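Local coordinates for protein putative adhesin (Bacteroides fragilis NCTC 9343, PDB 3PET) that is of unknown function but probably takes part in cell adhesion, as a putative lipoprotein built as a right-handed beta-helix, at residues K131-S136 / I150-S155; V142-T147 / G159-G164; I181-T186 / G197-K202; I189-R194 / G216-I221. All blocks are in the same frame, centred on the assembly; numbering follows the deposited sequence.

The four contacts occupy the C-terminal half of one right-handed beta-helix and rise along it in chain order. Contacts 1 and 2 alternate along the chain and belong to different walls; they meet in the interior, where V134 CG2 lies 3.8 Å from L144 CD1. Contact 3 continues the wall of contact 2, with A163 N 2.8 Å from T182 O, and also touches contact 1 through S155 OG and I181 CD1, 3.4 Å apart. Contact 4 joins two walls across the interior at the end of the chain and adjoins contact 3, Y201 O lying 2.8 Å from I221 N. Contacts 1 and 4 do not touch: their centres are about 15 Å apart.

Contact 1 (K131-S136 / I150-S155); sequences KLNVQS and IAALHS
L132 and V134 run beside A151 and L153 in one wall of a right-handed beta-helix, in which strands of successive coils stack in parallel. The segment axes pass 4.7 Å apart, and six consecutive residue pairs, K131-I150 to S136-S155, stay in step. Five backbone hydrogen bonds join them: the N atoms of L132, V134 and S136 give to the O atoms of I150, A152 and H154, while those of A152 and H154 give to L132 and V134. The straightest, A152 N to L132 O, measures 178° at the hydrogen.

Apolar packing dominates the first part of the interior face. With its CG anti to the carbonyl carbon (chi1 -51°), L153 brings CD2 to 3.9 Å from V134 CG2 and 4.2 Å from L132 CD2, thereby touching two residues of the adjacent strand. Further along, S136 OG lies 3.2 Å from S155 CA, a van der Waals contact of hydroxyl with carbon.

Polar groups occupy the outer face. N133 OD1 sits 3.5 Å from A152 CB and at the edge of the H154 ring, while its ND2 bonds D113. Q135 OE1 accepts a hydrogen bond from K156 NZ; its amide crosses the imidazole with planes 34° apart, placing NE2 obliquely 3.3 Å from H154 CD2.

Contact 2 (V142-T147 / G159-G164); sequences VKLEGT and GNIEAG
V142 and K143 pair in parallel with I161 and E162 in a wall of the right-handed beta-helix, the two short strand axes running 4.7 Å apart at 8° to each other. Three backbone hydrogen bonds establish the register. V142 N reaches N160 O at 2.9 Å; E162 N returns to V142 O at 2.7 Å; and L144 N closes on E162 O at 3.0 Å. At G146 and G164 the chain turns a corner; G146 still bonds the backbone of N165, past the corner.

The interior face carries the apolar contact. L144 holds its CG anti to the carbonyl carbon (chi1 -54°), and its CD1 meets two residues of the neighbouring coil: A163 CB at 4.0 Å and I161 CG2 at 4.2 Å. L153 packs against L144, I161 and A163 from the wall of strand 147-155. At the turn preceding the strand, N160 OD1 accepts a bond from D180 N, linking this coil to the next. The opposite face bears charged residues. K143 runs fully extended out of the wall, so its contact is made near the base, where CG lies 3.8 Å from E162 O.

Contact 3 (I181-T186 / G197-K202); sequences ITCNAT and GSIKYK
C183 and Y201 meet inside the beta-helix, where SG lies 3.7 Å from Y201 CB. The sulfur stands between the backbone N and the carbonyl carbon (chi1 58°), which turns it toward the adjoining coil and also brings it to 4.3 Å from I199 CG2. The tyrosine ring continues away from this contact, so its CB does the touching. On the same face I181 and I199 follow one another in register, with I181 CB 4.2 Å from I199 CG1.

The outer face is polar. N184 lays its amide across the base of K202, CG resting 3.8 Å from K202 CB and ND2 4.0 Å from K202 CD; ND2 itself bonds G164 O. At the other pair, K200 bends at chi3 (-76°) and brings CE to 3.8 Å from T182 OG1, a crossing made by the aliphatic end of the lysine. Beneath these pairs five backbone bonds of parallel pairing run from I181 N-S198 O to A185 N-K202 O, although the strands cross at -29°.

Within the beta-helix, strand 181-185 is flanked in its wall by strands 161-168 and 199-202, while strands 171-175 and 188-193 pack against the inward C183 and I199.

Contact 4 (I189-R194 / G216-I221); sequences IDAAVR and GTIKNI
I218 packs against A191 and V193 near the C-terminal end of the right-handed beta-helix, where two of its walls face each other. The evidence for cross-interior packing rather than strand pairing is geometric: the two segments share no backbone hydrogen bond, and their nearest CA atoms, those of V193 and G216, are 6.8 Å apart. Strand 188-193 instead pairs with strands 171-175 and 207-212, and strand 218-220 with strand 199-202.

The I218 side chain shows how the walls meet. Its CB points toward strand 188-193 and acts as the branch point, the contacts lying further out. CG1, anti to the carbonyl carbon (chi1 -58°), passes V193 CG2 at 3.7 Å, the two side chains sliding past each other in opposite directions. The other branch, CG2, lies 4.2 Å from A191 CB. With the chain extended at chi2 (167°), the tip CD1 comes to 3.7 Å from A191 O and 4.1 Å from A191 CB. Y201 and L210 add further packing around I218.

V193 completes the contact from the facing wall, with I199 also against it. Both of its methyls meet backbone carbonyls of the loop that leads into the last strand. G216, at a phi of 151° accessible chiefly to glycine, presents its O to V193 CG1 at 4.0 Å, and the following carbonyl comes nearer still, T217 O lying 3.6 Å from V193 CG2.

Contact 1 (K131-S136 / I150-S155)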
loop_
_atom_site.group_PDB
_atom_site.type_symbol
_atom_site.label_atom_id
_atom_site.label_comp_id
_atom_site.label_asym_id
_atom_site.label_seq_id
_atom_site.Cartn_x
_atom_site.Cartn_y
_atom_site.Cartn_z
ATOM N N LYS A 131 5.821 -19.226 17.019
ATOM C CA LYS A 131 6.330 -17.954 16.530
ATOM C C LYS A 131 5.667 -17.586 15.213
ATOM O O LYS A 131 5.585 -18.412 14.297
ATOM C CB LYS A 131 7.861 -17.988 16.374
ATOM C CG LYS A 131 8.617 -18.233 17.678
ATOM C CD LYS A 131 10.109 -18.376 17.443
ATOM C CE LYS A 131 10.843 -18.706 18.717
ATOM N NZ LYS A 131 12.295 -18.920 18.480
ATOM N N LEU A 132 5.184 -16.347 15.129
ATOM C CA LEU A 132 4.568 -15.802 13.929
ATOM C C LEU A 132 5.347 -14.579 13.514
ATOM O O LEU A 132 5.617 -13.696 14.342
ATOM C CB LEU A 132 3.083 -15.451 14.131
ATOM C CG LEU A 132 2.415 -14.646 12.996
ATOM C CD1 LEU A 132 2.261 -15.474 11.704
ATOM C CD2 LEU A 132 1.107 -14.078 13.447
ATOM N N ASN A 133 5.713 -14.529 12.243
ATOM C CA ASN A 133 6.414 -13.401 11.651
ATOM C C ASN A 133 5.648 -12.943 10.432
ATOM O O ASN A 133 5.462 -13.731 9.513
ATOM C CB ASN A 133 7.873 -13.752 11.295
ATOM C CG ASN A 133 8.645 -12.543 10.826
ATOM O OD1 ASN A 133 8.798 -11.572 11.545
ATOM N ND2 ASN A 133 9.100 -12.537 9.587
ATOM N N VAL A 134 5.173 -11.680 10.434
ATOM C CA VAL A 134 4.426 -11.108 9.319
ATOM C C VAL A 134 5.184 -9.892 8.809
ATOM O O VAL A 134 5.448 -8.956 9.570
ATOM C CB VAL A 134 2.948 -10.747 9.688
ATOM C CG1 VAL A 134 2.222 -10.072 8.521
ATOM C CG2 VAL A 134 2.180 -11.971 10.142
ATOM N N GLN A 135 5.487 -9.893 7.507
ATOM C CA GLN A 135 6.096 -8.755 6.823
ATOM C C GLN A 135 5.173 -8.399 5.684
ATOM O O GLN A 135 5.169 -9.102 4.658
ATOM C CB GLN A 135 7.519 -9.087 6.325
ATOM C CG GLN A 135 8.532 -9.389 7.438
ATOM C CD GLN A 135 9.278 -8.176 7.928
ATOM O OE1 GLN A 135 9.252 -7.108 7.323
ATOM N NE2 GLN A 135 10.000 -8.334 9.021
ATOM N N SER A 136 4.303 -7.381 5.884
ATOM C CA SER A 136 3.372 -6.987 4.811
ATOM C C SER A 136 3.988 -5.848 4.047
ATOM O O SER A 136 4.365 -4.838 4.632
ATOM C CB SER A 136 1.980 -6.652 5.341
ATOM O OG SER A 136 1.999 -5.558 6.251
ATOM N N ILE A 150 4.697 -15.815 20.312
ATOM C CA ILE A 150 5.327 -14.577 19.845
ATOM C C ILE A 150 4.726 -14.210 18.496
ATOM O O ILE A 150 4.621 -15.080 17.627
ATOM C CB ILE A 150 6.890 -14.697 19.746
ATOM C CG1 ILE A 150 7.507 -15.137 21.092
ATOM C CG2 ILE A 150 7.523 -13.337 19.279
ATOM C CD1 ILE A 150 8.865 -15.860 20.993
ATOM N N ALA A 151 4.377 -12.920 18.303
ATOM C CA ALA A 151 3.884 -12.412 17.010
ATOM C C ALA A 151 4.627 -11.135 16.644
ATOM O O ALA A 151 4.527 -10.122 17.352
ATOM C CB ALA A 151 2.377 -12.166 17.051
ATOM N N ALA A 152 5.418 -11.208 15.575
ATOM C CA ALA A 152 6.151 -10.079 15.024
ATOM C C ALA A 152 5.338 -9.594 13.833
ATOM O O ALA A 152 5.100 -10.365 12.896
ATOM C CB ALA A 152 7.576 -10.495 14.625
ATOM N N LEU A 153 4.794 -8.376 13.931
ATOM C CA LEU A 153 3.897 -7.791 12.922
ATOM C C LEU A 153 4.520 -6.535 12.374
ATOM O O LEU A 153 4.601 -5.531 13.093
ATOM C CB LEU A 153 2.508 -7.499 13.557
ATOM C CG LEU A 153 1.839 -8.666 14.318
ATOM C CD1 LEU A 153 0.543 -8.216 15.005
ATOM C CD2 LEU A 153 1.555 -9.863 13.392
ATOM N N HIS A 154 5.015 -6.595 11.124
ATOM C CA HIS A 154 5.722 -5.480 10.507
ATOM C C HIS A 154 5.039 -5.097 9.208
ATOM O O HIS A 154 5.106 -5.826 8.214
ATOM C CB HIS A 154 7.218 -5.827 10.273
ATOM C CG HIS A 154 7.927 -6.312 11.500
ATOM N ND1 HIS A 154 8.155 -5.480 12.596
ATOM C CD2 HIS A 154 8.433 -7.535 11.772
ATOM C CE1 HIS A 154 8.766 -6.229 13.496
ATOM N NE2 HIS A 154 8.959 -7.472 13.044
ATOM N N SER A 155 4.357 -3.959 9.226
ATOM C CA SER A 155 3.650 -3.483 8.046
ATOM C C SER A 155 4.491 -2.430 7.363
ATOM O O SER A 155 5.026 -1.549 8.036
ATOM C CB SER A 155 2.264 -2.968 8.422
ATOM O OG SER A 155 2.312 -1.951 9.414
#

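Contact 2 (V142-T147 / G159-G164)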
loop_
_atom_site.group_PDB
_atom_site.type_symbol
_atom_site.label_atom_id
_atom_site.label_comp_id
_atom_site.label_asym_id
_atom_site.label_seq_id
_atom_site.Cartn_x
_atom_site.Cartn_y
_atom_site.Cartn_z
ATOM N N VAL A 142 -3.682 -8.016 6.016
ATOM C CA VAL A 142 -3.300 -9.320 6.556
ATOM C C VAL A 142 -4.181 -9.544 7.789
ATOM O O VAL A 142 -4.043 -8.818 8.775
ATOM C CB VAL A 142 -1.784 -9.476 6.850
ATOM C CG1 VAL A 142 -1.470 -10.854 7.461
ATOM C CG2 VAL A 142 -0.970 -9.268 5.583
ATOM N N LYS A 143 -5.154 -10.458 7.685
ATOM C CA LYS A 143 -6.080 -10.795 8.760
ATOM C C LYS A 143 -5.655 -12.118 9.399
ATOM O O LYS A 143 -5.436 -13.104 8.695
ATOM C CB LYS A 143 -7.531 -10.845 8.260
ATOM C CG LYS A 143 -8.558 -10.979 9.385
ATOM C CD LYS A 143 -9.975 -10.846 8.859
ATOM C CE LYS A 143 -11.007 -11.061 9.944
ATOM N NZ LYS A 143 -12.376 -11.218 9.381
ATOM N N LEU A 144 -5.507 -12.109 10.738
ATOM C CA LEU A 144 -5.033 -13.245 11.521
ATOM C C LEU A 144 -5.892 -13.492 12.745
ATOM O O LEU A 144 -6.182 -12.567 13.504
ATOM C CB LEU A 144 -3.581 -12.975 11.972
ATOM C CG LEU A 144 -2.566 -12.621 10.871
ATOM C CD1 LEU A 144 -1.434 -11.812 11.420
ATOM C CD2 LEU A 144 -2.048 -13.872 10.163
ATOM N N GLU A 145 -6.262 -14.751 12.957
ATOM C CA GLU A 145 -7.030 -15.184 14.119
ATOM C C GLU A 145 -6.418 -16.482 14.655
ATOM O O GLU A 145 -6.013 -17.348 13.881
ATOM C CB GLU A 145 -8.521 -15.345 13.776
ATOM C CG GLU A 145 -9.414 -15.701 14.973
ATOM C CD GLU A 145 -9.457 -17.180 15.326
ATOM O OE1 GLU A 145 -9.328 -18.003 14.397
ATOM O OE2 GLU A 145 -9.605 -17.524 16.522
ATOM N N GLY A 146 -6.358 -16.587 15.978
ATOM C CA GLY A 146 -5.821 -17.764 16.649
ATOM C C GLY A 146 -4.915 -17.408 17.799
ATOM O O GLY A 146 -5.185 -16.463 18.533
ATOM N N THR A 147 -3.853 -18.178 17.983
ATOM C CA THR A 147 -2.923 -17.940 19.092
ATOM C C THR A 147 -1.476 -18.041 18.613
ATOM O O THR A 147 -1.165 -18.780 17.679
ATOM C CB THR A 147 -3.164 -18.924 20.291
ATOM O OG1 THR A 147 -2.808 -20.261 19.913
ATOM C CG2 THR A 147 -4.591 -18.884 20.848
ATOM N N GLY A 159 -2.100 -0.921 3.591
ATOM C CA GLY A 159 -3.069 -1.879 4.123
ATOM C C GLY A 159 -2.883 -2.096 5.616
ATOM O O GLY A 159 -1.931 -1.588 6.230
ATOM N N ASN A 160 -3.802 -2.852 6.205
ATOM C CA ASN A 160 -3.843 -3.104 7.645
ATOM C C ASN A 160 -3.483 -4.507 8.032
ATOM O O ASN A 160 -3.797 -5.451 7.307
ATOM C CB ASN A 160 -5.288 -2.855 8.165
ATOM C CG ASN A 160 -5.777 -1.446 7.954
ATOM O OD1 ASN A 160 -5.008 -0.505 7.932
ATOM N ND2 ASN A 160 -7.068 -1.253 7.836
ATOM N N ILE A 161 -2.887 -4.653 9.228
ATOM C CA ILE A 161 -2.682 -5.952 9.850
ATOM C C ILE A 161 -3.808 -6.037 10.853
ATOM O O ILE A 161 -3.837 -5.255 11.808
ATOM C CB ILE A 161 -1.283 -6.227 10.476
ATOM C CG1 ILE A 161 -0.183 -6.156 9.413
ATOM C CG2 ILE A 161 -1.305 -7.630 11.171
ATOM C CD1 ILE A 161 1.250 -6.483 9.922
ATOM N N GLU A 162 -4.748 -6.924 10.606
ATOM C CA GLU A 162 -5.903 -7.089 11.474
ATOM C C GLU A 162 -5.700 -8.374 12.303
ATOM O O GLU A 162 -6.113 -9.468 11.916
ATOM C CB GLU A 162 -7.202 -7.062 10.639
ATOM C CG GLU A 162 -7.397 -5.707 9.953
ATOM C CD GLU A 162 -8.367 -5.575 8.791
ATOM O OE1 GLU A 162 -8.785 -6.613 8.230
ATOM O OE2 GLU A 162 -8.660 -4.420 8.400
ATOM N N ALA A 163 -4.999 -8.227 13.431
ATOM C CA ALA A 163 -4.657 -9.351 14.313
ATOM C C ALA A 163 -5.173 -9.143 15.755
ATOM O O ALA A 163 -4.562 -9.623 16.716
ATOM C CB ALA A 163 -3.139 -9.541 14.305
ATOM N N GLY A 164 -6.323 -8.478 15.887
ATOM C CA GLY A 164 -6.981 -8.272 17.181
ATOM C C GLY A 164 -7.459 -9.579 17.798
ATOM O O GLY A 164 -7.499 -9.712 19.025
#

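Contact 3 (I181-T186 / G197-K202)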
loop_
_atom_site.group_PDB
_atom_site.type_symbol
_atom_site.label_atom_id
_atom_site.label_comp_id
_atom_site.label_asym_id
_atom_site.label_seq_id
_atom_site.Cartn_x
_atom_site.Cartn_y
_atom_site.Cartn_z
ATOM N N ILE A 181 -2.198 -1.297 12.580
ATOM C CA ILE A 181 -1.974 -2.642 13.117
ATOM C C ILE A 181 -2.885 -2.785 14.322
ATOM O O ILE A 181 -2.799 -1.973 15.239
ATOM C CB ILE A 181 -0.495 -2.975 13.488
ATOM C CG1 ILE A 181 0.443 -2.841 12.275
ATOM C CG2 ILE A 181 -0.382 -4.384 14.127
ATOM C CD1 ILE A 181 1.911 -2.991 12.629
ATOM N N THR A 182 -3.762 -3.789 14.319
ATOM C CA THR A 182 -4.590 -4.121 15.477
ATOM C C THR A 182 -4.037 -5.433 15.966
ATOM O O THR A 182 -3.798 -6.318 15.158
ATOM C CB THR A 182 -6.094 -4.131 15.160
ATOM O OG1 THR A 182 -6.447 -2.860 14.606
ATOM C CG2 THR A 182 -6.953 -4.396 16.420
ATOM N N CYS A 183 -3.703 -5.527 17.259
ATOM C CA CYS A 183 -3.077 -6.746 17.772
ATOM C C CYS A 183 -3.531 -7.011 19.203
ATOM O O CYS A 183 -4.417 -6.323 19.715
ATOM C CB CYS A 183 -1.555 -6.674 17.651
ATOM S SG CYS A 183 -0.816 -5.269 18.521
ATOM N N ASN A 184 -3.001 -8.080 19.804
ATOM C CA ASN A 184 -3.437 -8.560 21.096
ATOM C C ASN A 184 -2.242 -9.162 21.835
ATOM O O ASN A 184 -1.735 -10.217 21.461
ATOM C CB ASN A 184 -4.558 -9.578 20.854
ATOM C CG ASN A 184 -5.326 -10.047 22.049
ATOM O OD1 ASN A 184 -4.860 -10.028 23.182
ATOM N ND2 ASN A 184 -6.531 -10.514 21.795
ATOM N N ALA A 185 -1.786 -8.462 22.878
ATOM C CA ALA A 185 -0.605 -8.827 23.651
ATOM C C ALA A 185 -0.972 -9.064 25.097
ATOM O O ALA A 185 -1.431 -8.138 25.772
ATOM C CB ALA A 185 0.424 -7.704 23.553
ATOM N N THR A 186 -0.799 -10.301 25.579
ATOM C CA THR A 186 -1.180 -10.575 26.969
ATOM C C THR A 186 -0.039 -10.287 27.945
ATOM O O THR A 186 -0.322 -9.909 29.064
ATOM C CB THR A 186 -1.708 -12.010 27.156
ATOM O OG1 THR A 186 -0.614 -12.919 27.117
ATOM C CG2 THR A 186 -2.767 -12.399 26.123
ATOM N N GLY A 197 -0.481 5.887 10.207
ATOM C CA GLY A 197 -1.354 4.861 10.758
ATOM C C GLY A 197 -0.999 4.595 12.200
ATOM O O GLY A 197 0.047 5.047 12.694
ATOM N N SER A 198 -1.869 3.847 12.864
ATOM C CA SER A 198 -1.808 3.593 14.291
ATOM C C SER A 198 -1.666 2.144 14.671
ATOM O O SER A 198 -2.022 1.261 13.898
ATOM C CB SER A 198 -3.082 4.127 14.938
ATOM O OG SER A 198 -3.206 5.512 14.658
ATOM N N ILE A 199 -1.195 1.907 15.903
ATOM C CA ILE A 199 -1.101 0.553 16.480
ATOM C C ILE A 199 -2.073 0.486 17.664
ATOM O O ILE A 199 -1.988 1.290 18.593
ATOM C CB ILE A 199 0.350 0.139 16.868
ATOM C CG1 ILE A 199 1.275 0.148 15.613
ATOM C CG2 ILE A 199 0.356 -1.226 17.580
ATOM C CD1 ILE A 199 2.768 0.046 15.868
ATOM N N LYS A 200 -3.035 -0.436 17.580
ATOM C CA LYS A 200 -4.036 -0.653 18.616
ATOM C C LYS A 200 -3.828 -2.037 19.203
ATOM O O LYS A 200 -3.745 -2.997 18.454
ATOM C CB LYS A 200 -5.465 -0.497 18.058
ATOM C CG LYS A 200 -5.880 0.959 17.810
ATOM C CD LYS A 200 -7.063 1.072 16.852
ATOM C CE LYS A 200 -6.689 0.834 15.398
ATOM N NZ LYS A 200 -7.853 1.014 14.489
ATOM N N TYR A 201 -3.701 -2.140 20.525
ATOM C CA TYR A 201 -3.494 -3.465 21.099
ATOM C C TYR A 201 -4.481 -3.760 22.220
ATOM O O TYR A 201 -4.718 -2.915 23.099
ATOM C CB TYR A 201 -2.041 -3.628 21.608
ATOM C CG TYR A 201 -1.660 -2.698 22.745
ATOM C CD1 TYR A 201 -1.172 -1.420 22.492
ATOM C CD2 TYR A 201 -1.729 -3.118 24.072
ATOM C CE1 TYR A 201 -0.824 -0.561 23.538
ATOM C CE2 TYR A 201 -1.364 -2.276 25.122
ATOM C CZ TYR A 201 -0.912 -1.002 24.851
ATOM O OH TYR A 201 -0.594 -0.167 25.894
ATOM N N LYS A 202 -5.028 -4.973 22.202
ATOM C CA LYS A 202 -5.862 -5.504 23.265
ATOM C C LYS A 202 -4.925 -6.110 24.305
ATOM O O LYS A 202 -3.750 -6.380 23.990
ATOM C CB LYS A 202 -6.820 -6.599 22.717
ATOM C CG LYS A 202 -7.906 -6.110 21.758
ATOM C CD LYS A 202 -8.805 -7.278 21.382
ATOM C CE LYS A 202 -9.754 -6.973 20.253
ATOM N NZ LYS A 202 -10.482 -8.194 19.796
#

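Contact 4 (I189-R194 / G216-I221)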
loop_
_atom_site.group_PDB
_atom_site.type_symbol
_atom_site.label_atom_id
_atom_site.label_comp_id
_atom_site.label_asym_id
_atom_site.label_seq_id
_atom_site.Cartn_x
_atom_site.Cartn_y
_atom_site.Cartn_z
ATOM N N ILE A 189 4.485 -5.997 24.877
ATOM C CA ILE A 189 4.296 -5.382 23.570
ATOM C C ILE A 189 5.400 -4.364 23.314
ATOM O O ILE A 189 5.650 -3.473 24.124
ATOM C CB ILE A 189 2.885 -4.775 23.274
ATOM C CG1 ILE A 189 2.829 -4.266 21.788
ATOM C CG2 ILE A 189 2.491 -3.657 24.288
ATOM C CD1 ILE A 189 1.545 -4.151 21.175
ATOM N N ASP A 190 6.074 -4.531 22.183
ATOM C CA ASP A 190 7.042 -3.581 21.661
ATOM C C ASP A 190 6.362 -3.010 20.425
ATOM O O ASP A 190 6.085 -3.758 19.483
ATOM C CB ASP A 190 8.387 -4.266 21.364
ATOM C CG ASP A 190 9.556 -3.307 21.235
ATOM O OD1 ASP A 190 9.401 -2.265 20.556
ATOM O OD2 ASP A 190 10.634 -3.613 21.782
ATOM N N ALA A 191 5.954 -1.728 20.470
ATOM C CA ALA A 191 5.210 -1.126 19.358
ATOM C C ALA A 191 5.884 0.143 18.875
ATOM O O ALA A 191 6.285 0.978 19.702
ATOM C CB ALA A 191 3.761 -0.832 19.780
ATOM N N ALA A 192 6.039 0.282 17.527
ATOM C CA ALA A 192 6.684 1.466 16.949
ATOM C C ALA A 192 5.887 2.012 15.771
ATOM O O ALA A 192 5.788 1.345 14.745
ATOM C CB ALA A 192 8.106 1.125 16.507
ATOM N N VAL A 193 5.374 3.264 15.889
ATOM C CA VAL A 193 4.636 3.939 14.795
ATOM C C VAL A 193 5.660 4.733 13.977
ATOM O O VAL A 193 6.330 5.609 14.523
ATOM C CB VAL A 193 3.454 4.815 15.320
ATOM C CG1 VAL A 193 3.053 5.909 14.318
ATOM C CG2 VAL A 193 2.252 3.942 15.662
ATOM N N ARG A 194 5.834 4.385 12.694
ATOM C CA ARG A 194 6.846 5.043 11.846
ATOM C C ARG A 194 6.308 5.484 10.476
ATOM O O ARG A 194 7.065 6.041 9.685
ATOM C CB ARG A 194 8.052 4.106 11.621
ATOM C CG ARG A 194 8.864 3.702 12.863
ATOM C CD ARG A 194 9.742 4.850 13.351
ATOM N NE ARG A 194 10.715 4.428 14.365
ATOM C CZ ARG A 194 10.476 4.369 15.674
ATOM N NH1 ARG A 194 9.280 4.699 16.155
ATOM N NH2 ARG A 194 11.429 3.982 16.512
ATOM N N GLY A 216 0.168 9.121 13.623
ATOM C CA GLY A 216 -0.715 8.144 14.230
ATOM C C GLY A 216 -0.354 7.911 15.680
ATOM O O GLY A 216 0.613 8.465 16.191
ATOM N N THR A 217 -1.077 7.036 16.334
ATOM C CA THR A 217 -0.818 6.807 17.751
ATOM C C THR A 217 -0.770 5.319 18.121
ATOM O O THR A 217 -0.954 4.449 17.268
ATOM C CB THR A 217 -1.893 7.540 18.564
ATOM O OG1 THR A 217 -1.462 7.591 19.923
ATOM C CG2 THR A 217 -3.283 6.878 18.440
ATOM N N ILE A 218 -0.480 5.053 19.406
ATOM C CA ILE A 218 -0.445 3.717 20.001
ATOM C C ILE A 218 -1.488 3.768 21.098
ATOM O O ILE A 218 -1.429 4.639 21.964
ATOM C CB ILE A 218 0.968 3.291 20.500
ATOM C CG1 ILE A 218 1.999 3.340 19.344
ATOM C CG2 ILE A 218 0.914 1.890 21.157
ATOM C CD1 ILE A 218 3.427 3.248 19.749
ATOM N N LYS A 219 -2.473 2.892 21.031
ATOM C CA LYS A 219 -3.575 2.908 21.984
ATOM C C LYS A 219 -3.921 1.496 22.476
ATOM O O LYS A 219 -3.969 0.550 21.688
ATOM C CB LYS A 219 -4.788 3.535 21.282
ATOM C CG LYS A 219 -5.928 3.996 22.169
ATOM C CD LYS A 219 -7.184 4.315 21.333
ATOM C CE LYS A 219 -7.078 5.598 20.523
ATOM N NZ LYS A 219 -8.023 5.608 19.374
ATOM N N ASN A 220 -4.179 1.369 23.774
ATOM C CA ASN A 220 -4.632 0.112 24.365
ATOM C C ASN A 220 -6.158 0.082 24.226
ATOM O O ASN A 220 -6.821 1.020 24.673
ATOM C CB ASN A 220 -4.180 0.028 25.833
ATOM C CG ASN A 220 -4.458 -1.269 26.580
ATOM O OD1 ASN A 220 -4.332 -1.279 27.792
ATOM N ND2 ASN A 220 -4.585 -2.449 25.931
ATOM N N ILE A 221 -6.712 -0.959 23.576
ATOM C CA ILE A 221 -8.159 -1.049 23.318
ATOM C C ILE A 221 -8.790 -2.308 23.978
ATOM O O ILE A 221 -8.060 -3.108 24.595
ATOM C CB ILE A 221 -8.451 -1.011 21.778
ATOM C CG1 ILE A 221 -7.717 -2.148 21.023
ATOM C CG2 ILE A 221 -8.104 0.367 21.177
ATOM C CD1 ILE A 221 -8.448 -2.702 19.834
ATOM O OXT ILE A 221 -10.023 -2.480 23.894
#